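Local coordinates for protein mannuronan C5-epimerase (Pseudomonas syringae pv. tomato, PDB 4NK6) that epimerises mannuronate residues of alginate to guluronate in the periplasm and, within a periplasmic complex, guards the new polymer from degradation on its way to the outer membrane, at residues N334-T345 with N357-R368; V381-G392 with E421-I432. One frame throughout, in Å; residues are numbered along the deposited sequence.

Interaction 1 (N334-T345 with N357-R368); sequences NEIYQNHTDGIT and NRVIANRRHGIR
Strand 335-337 runs parallel to strand 358-360, the short axes 4.7 Å apart and 13° from alignment, as Glu335 pairs with Arg358, Ile336 with Val359 and Tyr337 with Ile360. These are successive coils of the right-handed beta-helix; both segments then turn through loops and pair again at Ile344-Ile367 and Thr345-Arg368. Inside the corner, Asn339 and Asn362 lie side by side, the amides 6° apart, in a row of asparagines, one per coil, hydrogen-bonded amide to amide. Asn362 OD1 accepts both Asn339 N and Asn339 ND2, the latter at 2.9 Å, while its ND2 reaches Ile336 O from the face of that carbonyl opposite Ile360 N. The row continues to Asn315 and Asn385. Asn357 OD1 likewise takes Asn334 N and ND2; beyond the pair, Asn334 OD1 bonds Asn310 N and Asn357 ND2 bonds Asn380 OD1. Inward, Ile344 CD1 packs against both Val359 CG2 and Ile367 CG1, each 4.2 Å away.

Polar and charged side chains follow. Arg358 meets Glu335 side-on, NE to OE1 and NH2 to OE2, but both nitrogens stand above the carboxylate plane, which is turned 48° from the guanidinium. At the loop, Arg363 reaches out with an extended chain and lays its guanidinium flat over the His340 ring, centres 3.7 Å apart. Buried Asp342 is gripped at both oxygens: OD1 accepts His365 N and a water shared with Arg364 NE, and OD2 accepts Thr345 OG1 through its anti lone pair. On the syn side of that same OD2, Arg368 NE closes a salt bridge of 2.8 Å.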
loop_
_atom_site.group_PDB
_atom_site.type_symbol
_atom_site.label_atom_id
_atom_site.label_comp_id
_atom_site.label_asym_id
_atom_site.label_seq_id
_atom_site.Cartn_x
_atom_site.Cartn_y
_atom_site.Cartn_z
ATOM N N ASN A 334 -13.392 4.892 -11.093
ATOM C CA ASN A 334 -12.914 5.600 -9.914
ATOM C C ASN A 334 -13.412 7.038 -9.901
ATOM O O ASN A 334 -13.577 7.652 -10.955
ATOM C CB ASN A 334 -11.388 5.578 -9.853
ATOM C CG ASN A 334 -10.831 4.175 -9.751
ATOM O OD1 ASN A 334 -10.933 3.537 -8.704
ATOM N ND2 ASN A 334 -10.211 3.695 -10.831
ATOM N N GLU A 335 -13.680 7.562 -8.712
ATOM C CA GLU A 335 -14.014 8.971 -8.561
ATOM C C GLU A 335 -12.720 9.628 -8.125
ATOM O O GLU A 335 -12.215 9.350 -7.038
ATOM C CB GLU A 335 -15.089 9.166 -7.489
ATOM C CG GLU A 335 -16.185 8.117 -7.497
ATOM C CD GLU A 335 -17.343 8.465 -8.416
ATOM O OE1 GLU A 335 -17.222 9.432 -9.202
ATOM O OE2 GLU A 335 -18.384 7.773 -8.340
ATOM N N ILE A 336 -12.155 10.464 -8.989
ATOM C CA ILE A 336 -10.823 11.012 -8.753
ATOM C C ILE A 336 -10.876 12.524 -8.879
ATOM O O ILE A 336 -10.996 13.055 -9.979
ATOM C CB ILE A 336 -9.817 10.439 -9.774
ATOM C CG1 ILE A 336 -9.794 8.911 -9.667
ATOM C CG2 ILE A 336 -8.425 11.013 -9.528
ATOM C CD1 ILE A 336 -9.058 8.209 -10.805
ATOM N N TYR A 337 -10.791 13.222 -7.755
ATOM C CA TYR A 337 -11.191 14.620 -7.756
ATOM C C TYR A 337 -10.446 15.486 -6.760
ATOM O O TYR A 337 -10.004 15.006 -5.732
ATOM C CB TYR A 337 -12.719 14.741 -7.544
ATOM C CG TYR A 337 -13.259 14.140 -6.251
ATOM C CD1 TYR A 337 -13.572 12.787 -6.167
ATOM C CD2 TYR A 337 -13.475 14.929 -5.129
ATOM C CE1 TYR A 337 -14.070 12.232 -4.994
ATOM C CE2 TYR A 337 -13.982 14.383 -3.942
ATOM C CZ TYR A 337 -14.276 13.032 -3.889
ATOM O OH TYR A 337 -14.765 12.471 -2.730
ATOM N N GLN A 338 -10.295 16.766 -7.085
ATOM C CA GLN A 338 -9.774 17.739 -6.126
ATOM C C GLN A 338 -8.366 17.407 -5.640
ATOM O O GLN A 338 -7.944 17.863 -4.578
ATOM C CB GLN A 338 -10.746 17.927 -4.940
ATOM C CG GLN A 338 -12.110 18.487 -5.371
ATOM C CD GLN A 338 -13.117 18.614 -4.226
ATOM O OE1 GLN A 338 -13.008 17.951 -3.193
ATOM N NE2 GLN A 338 -14.105 19.468 -4.415
ATOM N N ASN A 339 -7.633 16.624 -6.424
ATOM C CA ASN A 339 -6.208 16.422 -6.146
ATOM C C ASN A 339 -5.425 17.646 -6.597
ATOM O O ASN A 339 -5.862 18.362 -7.502
ATOM C CB ASN A 339 -5.710 15.137 -6.805
ATOM C CG ASN A 339 -6.419 13.909 -6.260
ATOM O OD1 ASN A 339 -6.138 13.466 -5.141
ATOM N ND2 ASN A 339 -7.361 13.363 -7.036
ATOM N N HIS A 340 -4.284 17.908 -5.962
ATOM C CA HIS A 340 -3.604 19.179 -6.187
ATOM C C HIS A 340 -2.749 19.182 -7.449
ATOM O O HIS A 340 -2.325 20.241 -7.896
ATOM C CB HIS A 340 -2.770 19.612 -4.980
ATOM C CG HIS A 340 -3.568 19.821 -3.731
ATOM N ND1 HIS A 340 -3.093 20.552 -2.664
ATOM C CD2 HIS A 340 -4.792 19.372 -3.366
ATOM C CE1 HIS A 340 -3.996 20.555 -1.700
ATOM N NE2 HIS A 340 -5.035 19.844 -2.100
ATOM N N THR A 341 -2.474 18.009 -8.010
ATOM C CA THR A 341 -1.940 17.983 -9.376
ATOM C C THR A 341 -2.919 17.271 -10.327
ATOM O O THR A 341 -4.018 17.775 -10.544
ATOM C CB THR A 341 -0.476 17.469 -9.482
ATOM O OG1 THR A 341 -0.385 16.123 -9.017
ATOM C CG2 THR A 341 0.498 18.374 -8.680
ATOM N N ASP A 342 -2.543 16.134 -10.903
ATOM C CA ASP A 342 -3.424 15.485 -11.888
ATOM C C ASP A 342 -4.432 14.551 -11.220
ATOM O O ASP A 342 -4.228 14.122 -10.087
ATOM C CB ASP A 342 -2.627 14.640 -12.883
ATOM C CG ASP A 342 -1.569 15.427 -13.632
ATOM O OD1 ASP A 342 -1.768 16.631 -13.894
ATOM O OD2 ASP A 342 -0.532 14.819 -13.960
ATOM N N GLY A 343 -5.495 14.200 -11.941
ATOM C CA GLY A 343 -6.371 13.120 -11.502
ATOM C C GLY A 343 -5.643 11.788 -11.600
ATOM O O GLY A 343 -5.358 11.143 -10.591
ATOM N N ILE A 344 -5.346 11.382 -12.832
ATOM C CA ILE A 344 -4.566 10.184 -13.118
ATOM C C ILE A 344 -3.312 10.561 -13.915
ATOM O O ILE A 344 -3.397 11.310 -14.891
ATOM C CB ILE A 344 -5.360 9.198 -13.995
ATOM C CG1 ILE A 344 -6.706 8.854 -13.348
ATOM C CG2 ILE A 344 -4.536 7.936 -14.271
ATOM C CD1 ILE A 344 -7.622 7.983 -14.231
ATOM N N THR A 345 -2.154 10.050 -13.505
ATOM C CA THR A 345 -0.931 10.246 -14.278
ATOM C C THR A 345 -0.329 8.898 -14.668
ATOM O O THR A 345 -0.136 8.042 -13.812
ATOM C CB THR A 345 0.129 11.031 -13.483
ATOM O OG1 THR A 345 -0.480 12.141 -12.812
ATOM C CG2 THR A 345 1.246 11.538 -14.418
ATOM N N ASN A 357 -13.803 6.267 -15.677
ATOM C CA ASN A 357 -13.416 7.049 -14.513
ATOM C C ASN A 357 -14.015 8.433 -14.596
ATOM O O ASN A 357 -14.146 8.994 -15.675
ATOM C CB ASN A 357 -11.900 7.174 -14.428
ATOM C CG ASN A 357 -11.227 5.841 -14.290
ATOM O OD1 ASN A 357 -11.231 5.249 -13.214
ATOM N ND2 ASN A 357 -10.648 5.348 -15.384
ATOM N N ARG A 358 -14.372 8.982 -13.445
ATOM C CA ARG A 358 -14.868 10.340 -13.381
ATOM C C ARG A 358 -13.801 11.198 -12.719
ATOM O O ARG A 358 -13.598 11.141 -11.506
ATOM C CB ARG A 358 -16.198 10.379 -12.629
ATOM C CG ARG A 358 -17.338 9.731 -13.425
ATOM C CD ARG A 358 -18.635 9.709 -12.642
ATOM N NE ARG A 358 -18.606 8.680 -11.618
ATOM C CZ ARG A 358 -18.979 7.423 -11.825
ATOM N NH1 ARG A 358 -19.412 7.052 -13.023
ATOM N NH2 ARG A 358 -18.931 6.547 -10.835
ATOM N N VAL A 359 -13.094 11.963 -13.546
ATOM C CA VAL A 359 -11.943 12.733 -13.107
ATOM C C VAL A 359 -12.318 14.211 -13.092
ATOM O O VAL A 359 -12.400 14.857 -14.135
ATOM C CB VAL A 359 -10.740 12.463 -14.033
ATOM C CG1 VAL A 359 -9.484 13.001 -13.432
ATOM C CG2 VAL A 359 -10.591 10.960 -14.246
ATOM N N ILE A 360 -12.552 14.741 -11.898
ATOM C CA ILE A 360 -13.255 16.006 -11.753
ATOM C C ILE A 360 -12.480 16.996 -10.902
ATOM O O ILE A 360 -12.045 16.655 -9.812
ATOM C CB ILE A 360 -14.617 15.786 -11.023
ATOM C CG1 ILE A 360 -15.369 14.587 -11.608
ATOM C CG2 ILE A 360 -15.447 17.062 -11.061
ATOM C CD1 ILE A 360 -15.782 14.760 -13.087
ATOM N N ALA A 361 -12.333 18.225 -11.386
ATOM C CA ALA A 361 -11.824 19.326 -10.570
ATOM C C ALA A 361 -10.486 19.047 -9.896
ATOM O O ALA A 361 -10.272 19.466 -8.769
ATOM C CB ALA A 361 -12.886 19.769 -9.509
ATOM N N ASN A 362 -9.590 18.337 -10.574
ATOM C CA ASN A 362 -8.200 18.285 -10.127
ATOM C C ASN A 362 -7.489 19.565 -10.571
ATOM O O ASN A 362 -7.854 20.144 -11.590
ATOM C CB ASN A 362 -7.503 17.028 -10.659
ATOM C CG ASN A 362 -8.212 15.746 -10.224
ATOM O OD1 ASN A 362 -8.035 15.275 -9.099
ATOM N ND2 ASN A 362 -9.025 15.186 -11.114
ATOM N N ARG A 363 -6.499 20.030 -9.809
ATOM C CA ARG A 363 -5.946 21.364 -10.055
ATOM C C ARG A 363 -5.195 21.456 -11.377
ATOM O O ARG A 363 -5.148 22.516 -11.997
ATOM C CB ARG A 363 -5.057 21.841 -8.895
ATOM C CG ARG A 363 -5.836 22.183 -7.626
ATOM C CD ARG A 363 -4.935 22.651 -6.494
ATOM N NE ARG A 363 -5.675 22.734 -5.239
ATOM C CZ ARG A 363 -5.185 23.238 -4.110
ATOM N NH1 ARG A 363 -3.946 23.711 -4.075
ATOM N NH2 ARG A 363 -5.938 23.273 -3.018
ATOM N N ARG A 364 -4.602 20.349 -11.799
ATOM C CA ARG A 364 -3.866 20.332 -13.062
ATOM C C ARG A 364 -4.642 19.553 -14.128
ATOM O O ARG A 364 -5.782 19.907 -14.412
ATOM C CB ARG A 364 -2.422 19.851 -12.860
ATOM C CG ARG A 364 -1.611 20.848 -12.005
ATOM C CD ARG A 364 -0.106 20.548 -11.944
ATOM N NE ARG A 364 0.530 20.585 -13.260
ATOM C CZ ARG A 364 0.974 21.696 -13.851
ATOM N NH1 ARG A 364 1.535 21.634 -15.049
ATOM N NH2 ARG A 364 0.853 22.872 -13.250
ATOM N N HIS A 365 -4.058 18.513 -14.718
ATOM C CA HIS A 365 -4.749 17.785 -15.792
ATOM C C HIS A 365 -5.645 16.667 -15.267
ATOM O O HIS A 365 -5.332 16.045 -14.260
ATOM C CB HIS A 365 -3.745 17.179 -16.783
ATOM C CG HIS A 365 -2.733 18.157 -17.295
ATOM N ND1 HIS A 365 -3.017 19.074 -18.284
ATOM C CD2 HIS A 365 -1.442 18.370 -16.942
ATOM C CE1 HIS A 365 -1.943 19.813 -18.518
ATOM N NE2 HIS A 365 -0.973 19.400 -17.721
ATOM N N GLY A 366 -6.748 16.389 -15.962
ATOM C CA GLY A 366 -7.593 15.258 -15.605
ATOM C C GLY A 366 -6.837 13.937 -15.728
ATOM O O GLY A 366 -6.619 13.239 -14.744
ATOM N N ILE A 367 -6.435 13.599 -16.948
ATOM C CA ILE A 367 -5.642 12.403 -17.204
ATOM C C ILE A 367 -4.373 12.788 -17.972
ATOM O O ILE A 367 -4.443 13.329 -19.080
ATOM C CB ILE A 367 -6.438 11.372 -18.040
ATOM C CG1 ILE A 367 -7.678 10.902 -17.270
ATOM C CG2 ILE A 367 -5.556 10.174 -18.408
ATOM C CD1 ILE A 367 -8.686 10.086 -18.121
ATOM N N ARG A 368 -3.215 12.533 -17.377
ATOM C CA ARG A 368 -1.958 12.830 -18.050
ATOM C C ARG A 368 -1.204 11.547 -18.393
ATOM O O ARG A 368 -1.084 10.643 -17.565
ATOM C CB ARG A 368 -1.084 13.781 -17.220
ATOM C CG ARG A 368 0.265 14.085 -17.889
ATOM C CD ARG A 368 0.910 15.368 -17.353
ATOM N NE ARG A 368 1.364 15.255 -15.965
ATOM C CZ ARG A 368 2.614 14.973 -15.607
ATOM N NH1 ARG A 368 2.936 14.924 -14.319
ATOM N NH2 ARG A 368 3.542 14.746 -16.533
HETATM O O HOH W 1 0.546 17.801 -13.880
#

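Interaction 2 (V381-G392 with E421-I432); sequences VAMANGLMGVYG and ELSSNGSGPLSI
Glu421 O receives Ala382 N and opens a parallel pairing in which strands 381-383 and 421-423 run 4.8 Å apart, two neighbouring coils near the C-terminal end of the right-handed beta-helix. Glu421, its chain extended, leans forward along its own strand, where OE1 accepts Ser423 OG at 2.8 Å. Leu422 turns to the interior: its CD2 touches Ala382 CB at 3.8 Å and Val390 CG2 at 3.9 Å, joining strand 381-383 to the corner at Val390. Ser423 OG, set between its backbone N and carbonyl carbon (chi1 60°), lies against Met383, whose CG, SD and CE curl round it; CE also approaches Ser424 OG.

In the turn, the amide of Asn425 lies beside that of Asn385, the planes 6° apart, and OD1 accepts Asn385 N and ND2, both at 3.0 Å. Its own ND2 goes to Ala382 O from above the carbonyl plane, on the face opposite Ser423 N, while its CG rests on Gly389 CA. Gly426 N bonds Asn385 O, and Ser427 N bonds Leu387 O from above that carbonyl's plane; Ser427 OG meets Leu387 CD2 and shares a water with Gly386 O. Gly428 adopts backbone angles suited to a residue without a side chain, and its O accepts Gly389 N. Past Pro429, whose O takes Val390 N, the chain has turned its corner. Leu430 CB lies 4.2 Å from Val390 CB, its far end packing on Met445 and Leu440. Ser431 N bonds Val390 O, and the methyl CE of Met388, whose chain bends at chi2, rests on Ser431 CB. Ile432 ends the segment with CD1 3.8 Å from Gly392 N.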
loop_
_atom_site.group_PDB
_atom_site.type_symbol
_atom_site.label_atom_id
_atom_site.label_comp_id
_atom_site.label_asym_id
_atom_site.label_seq_id
_atom_site.Cartn_x
_atom_site.Cartn_y
_atom_site.Cartn_z
ATOM N N VAL A 381 -14.821 10.394 -18.066
ATOM C CA VAL A 381 -15.332 11.745 -17.971
ATOM C C VAL A 381 -14.281 12.598 -17.273
ATOM O O VAL A 381 -13.908 12.315 -16.135
ATOM C CB VAL A 381 -16.633 11.784 -17.167
ATOM C CG1 VAL A 381 -17.040 13.215 -16.917
ATOM C CG2 VAL A 381 -17.742 11.006 -17.897
ATOM N N ALA A 382 -13.794 13.626 -17.965
ATOM C CA ALA A 382 -12.833 14.558 -17.386
ATOM C C ALA A 382 -13.425 15.953 -17.456
ATOM O O ALA A 382 -13.539 16.544 -18.530
ATOM C CB ALA A 382 -11.498 14.507 -18.139
ATOM N N MET A 383 -13.806 16.479 -16.301
ATOM C CA MET A 383 -14.522 17.736 -16.264
ATOM C C MET A 383 -13.969 18.681 -15.221
ATOM O O MET A 383 -13.617 18.264 -14.116
ATOM C CB MET A 383 -15.999 17.484 -15.960
ATOM C CG MET A 383 -16.838 17.097 -17.166
ATOM S SD MET A 383 -18.600 17.355 -16.820
ATOM C CE MET A 383 -18.664 19.142 -16.660
ATOM N N ALA A 384 -13.906 19.954 -15.586
ATOM C CA ALA A 384 -13.619 21.019 -14.636
ATOM C C ALA A 384 -12.229 20.919 -14.016
ATOM O O ALA A 384 -11.989 21.469 -12.948
ATOM C CB ALA A 384 -14.702 21.070 -13.536
ATOM N N ASN A 385 -11.320 20.214 -14.680
ATOM C CA ASN A 385 -9.940 20.190 -14.228
ATOM C C ASN A 385 -9.289 21.513 -14.549
ATOM O O ASN A 385 -9.697 22.194 -15.488
ATOM C CB ASN A 385 -9.180 19.018 -14.854
ATOM C CG ASN A 385 -9.766 17.678 -14.443
ATOM O OD1 ASN A 385 -9.554 17.217 -13.322
ATOM N ND2 ASN A 385 -10.534 17.061 -15.337
ATOM N N GLY A 386 -8.286 21.887 -13.767
ATOM C CA GLY A 386 -7.669 23.194 -13.909
ATOM C C GLY A 386 -6.971 23.375 -15.244
ATOM O O GLY A 386 -6.931 24.475 -15.794
ATOM N N LEU A 387 -6.409 22.301 -15.782
ATOM C CA LEU A 387 -5.686 22.427 -17.052
ATOM C C LEU A 387 -6.392 21.650 -18.173
ATOM O O LEU A 387 -7.525 21.986 -18.530
ATOM C CB LEU A 387 -4.203 22.047 -16.893
ATOM C CG LEU A 387 -3.445 22.979 -15.932
ATOM C CD1 LEU A 387 -2.048 22.449 -15.615
ATOM C CD2 LEU A 387 -3.365 24.439 -16.463
ATOM N N MET A 388 -5.745 20.629 -18.727
ATOM C CA MET A 388 -6.367 19.862 -19.811
ATOM C C MET A 388 -7.229 18.741 -19.248
ATOM O O MET A 388 -6.984 18.247 -18.142
ATOM C CB MET A 388 -5.317 19.264 -20.753
ATOM C CG MET A 388 -4.478 20.274 -21.500
ATOM S SD MET A 388 -5.429 21.238 -22.691
ATOM C CE MET A 388 -4.119 22.279 -23.348
ATOM N N GLY A 389 -8.241 18.333 -20.005
ATOM C CA GLY A 389 -8.984 17.134 -19.655
ATOM C C GLY A 389 -8.069 15.927 -19.813
ATOM O O GLY A 389 -7.916 15.128 -18.897
ATOM N N VAL A 390 -7.463 15.803 -20.990
ATOM C CA VAL A 390 -6.486 14.751 -21.263
ATOM C C VAL A 390 -5.216 15.369 -21.867
ATOM O O VAL A 390 -5.296 16.186 -22.787
ATOM C CB VAL A 390 -7.071 13.680 -22.214
ATOM C CG1 VAL A 390 -5.985 12.715 -22.700
ATOM C CG2 VAL A 390 -8.205 12.917 -21.525
ATOM N N TYR A 391 -4.049 15.005 -21.332
ATOM C CA TYR A 391 -2.778 15.558 -21.816
ATOM C C TYR A 391 -1.775 14.443 -22.076
ATOM O O TYR A 391 -1.423 13.696 -21.171
ATOM C CB TYR A 391 -2.208 16.552 -20.798
ATOM C CG TYR A 391 -0.835 17.128 -21.144
ATOM C CD1 TYR A 391 -0.511 17.498 -22.442
ATOM C CD2 TYR A 391 0.120 17.320 -20.157
ATOM C CE1 TYR A 391 0.736 18.029 -22.748
ATOM C CE2 TYR A 391 1.368 17.849 -20.447
ATOM C CZ TYR A 391 1.669 18.201 -21.741
ATOM O OH TYR A 391 2.906 18.729 -22.024
ATOM N N GLY A 392 -1.334 14.314 -23.319
ATOM C CA GLY A 392 -0.342 13.310 -23.655
ATOM C C GLY A 392 0.938 13.993 -24.089
ATOM O O GLY A 392 0.900 14.978 -24.830
ATOM N N GLU A 421 -16.585 11.872 -21.945
ATOM C CA GLU A 421 -16.770 13.306 -22.100
ATOM C C GLU A 421 -15.600 14.116 -21.545
ATOM O O GLU A 421 -15.065 13.808 -20.483
ATOM C CB GLU A 421 -18.089 13.735 -21.439
ATOM C CG GLU A 421 -18.278 15.236 -21.370
ATOM C CD GLU A 421 -19.706 15.642 -21.051
ATOM O OE1 GLU A 421 -19.905 16.813 -20.670
ATOM O OE2 GLU A 421 -20.628 14.805 -21.186
ATOM N N LEU A 422 -15.214 15.149 -22.283
ATOM C CA LEU A 422 -14.210 16.106 -21.841
ATOM C C LEU A 422 -14.864 17.461 -21.903
ATOM O O LEU A 422 -15.199 17.916 -22.991
ATOM C CB LEU A 422 -13.022 16.109 -22.808
ATOM C CG LEU A 422 -12.444 14.741 -23.154
ATOM C CD1 LEU A 422 -11.316 14.847 -24.185
ATOM C CD2 LEU A 422 -11.961 14.032 -21.882
ATOM N N SER A 423 -15.068 18.114 -20.761
ATOM C CA SER A 423 -15.716 19.426 -20.802
ATOM C C SER A 423 -15.406 20.313 -19.603
ATOM O O SER A 423 -15.047 19.821 -18.535
ATOM C CB SER A 423 -17.230 19.276 -20.992
ATOM O OG SER A 423 -17.799 18.537 -19.933
ATOM N N SER A 424 -15.511 21.624 -19.813
ATOM C CA SER A 424 -15.275 22.629 -18.768
ATOM C C SER A 424 -13.865 22.621 -18.181
ATOM O O SER A 424 -13.649 23.156 -17.098
ATOM C CB SER A 424 -16.293 22.491 -17.629
ATOM O OG SER A 424 -17.614 22.526 -18.120
ATOM N N ASN A 425 -12.905 22.035 -18.891
ATOM C CA ASN A 425 -11.522 22.032 -18.402
ATOM C C ASN A 425 -10.854 23.369 -18.666
ATOM O O ASN A 425 -11.134 24.027 -19.671
ATOM C CB ASN A 425 -10.723 20.866 -18.996
ATOM C CG ASN A 425 -11.314 19.517 -18.627
ATOM O OD1 ASN A 425 -11.191 19.066 -17.485
ATOM N ND2 ASN A 425 -11.970 18.867 -19.587
ATOM N N GLY A 426 -9.993 23.785 -17.744
ATOM C CA GLY A 426 -9.423 25.118 -17.789
ATOM C C GLY A 426 -8.661 25.443 -19.062
ATOM O O GLY A 426 -8.774 26.552 -19.574
ATOM N N SER A 427 -7.898 24.483 -19.585
ATOM C CA SER A 427 -7.028 24.763 -20.732
ATOM C C SER A 427 -7.508 24.139 -22.044
ATOM O O SER A 427 -6.878 24.314 -23.086
ATOM C CB SER A 427 -5.583 24.324 -20.437
ATOM O OG SER A 427 -5.043 25.059 -19.351
ATOM N N GLY A 428 -8.626 23.428 -21.999
ATOM C CA GLY A 428 -9.168 22.799 -23.190
ATOM C C GLY A 428 -9.385 21.321 -22.941
ATOM O O GLY A 428 -8.863 20.780 -21.965
ATOM N N PRO A 429 -10.153 20.659 -23.817
ATOM C CA PRO A 429 -10.485 19.243 -23.610
ATOM C C PRO A 429 -9.262 18.317 -23.687
ATOM O O PRO A 429 -9.131 17.390 -22.885
ATOM C CB PRO A 429 -11.468 18.943 -24.746
ATOM C CG PRO A 429 -11.232 20.027 -25.774
ATOM C CD PRO A 429 -10.851 21.235 -24.984
ATOM N N LEU A 430 -8.368 18.573 -24.632
ATOM C CA LEU A 430 -7.195 17.721 -24.764
ATOM C C LEU A 430 -6.034 18.362 -25.513
ATOM O O LEU A 430 -6.203 19.273 -26.334
ATOM C CB LEU A 430 -7.544 16.377 -25.416
ATOM C CG LEU A 430 -7.605 16.348 -26.942
ATOM C CD1 LEU A 430 -7.676 14.914 -27.463
ATOM C CD2 LEU A 430 -8.795 17.146 -27.434
ATOM N N SER A 431 -4.849 17.871 -25.193
ATOM C CA SER A 431 -3.636 18.220 -25.901
ATOM C C SER A 431 -2.797 16.955 -25.965
ATOM O O SER A 431 -2.609 16.282 -24.954
ATOM C CB SER A 431 -2.879 19.317 -25.152
ATOM O OG SER A 431 -1.696 19.677 -25.841
ATOM N N ILE A 432 -2.322 16.609 -27.157
ATOM C CA ILE A 432 -1.399 15.488 -27.290
ATOM C C ILE A 432 -0.227 15.948 -28.133
ATOM O O ILE A 432 -0.355 16.110 -29.341
ATOM C CB ILE A 432 -2.020 14.250 -27.976
ATOM C CG1 ILE A 432 -3.484 14.049 -27.571
ATOM C CG2 ILE A 432 -1.191 13.012 -27.648
ATOM C CD1 ILE A 432 -3.662 13.402 -26.224
HETATM O O HOH W 2 -5.804 26.858 -17.723
#

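Overall arrangement
Interactions 1 and 2 are consecutive steps along the same beta-helix, their centres about 10 Å apart, and coil 357-368 bonds directly to coil 381-392: Val359 N lies against Val381 O and Asn362 O against Gly386 N. Both reach the same two rows of parallel strands, and the row of asparagines runs through both corners. Each is partly buried, but interaction 1 has more buried residues and lies nearer the chain's centre. It has an outer salt bridge, a stacked arginine and a second salt bridge to a buried aspartate. Interaction 2 has none across it; methionines, serines and glycines meet there, and its one acid, Glu421, bonds Ser423 of its own segment. His365 joins them, packing on Tyr391 and hydrogen-bonding Met388 N through ND1.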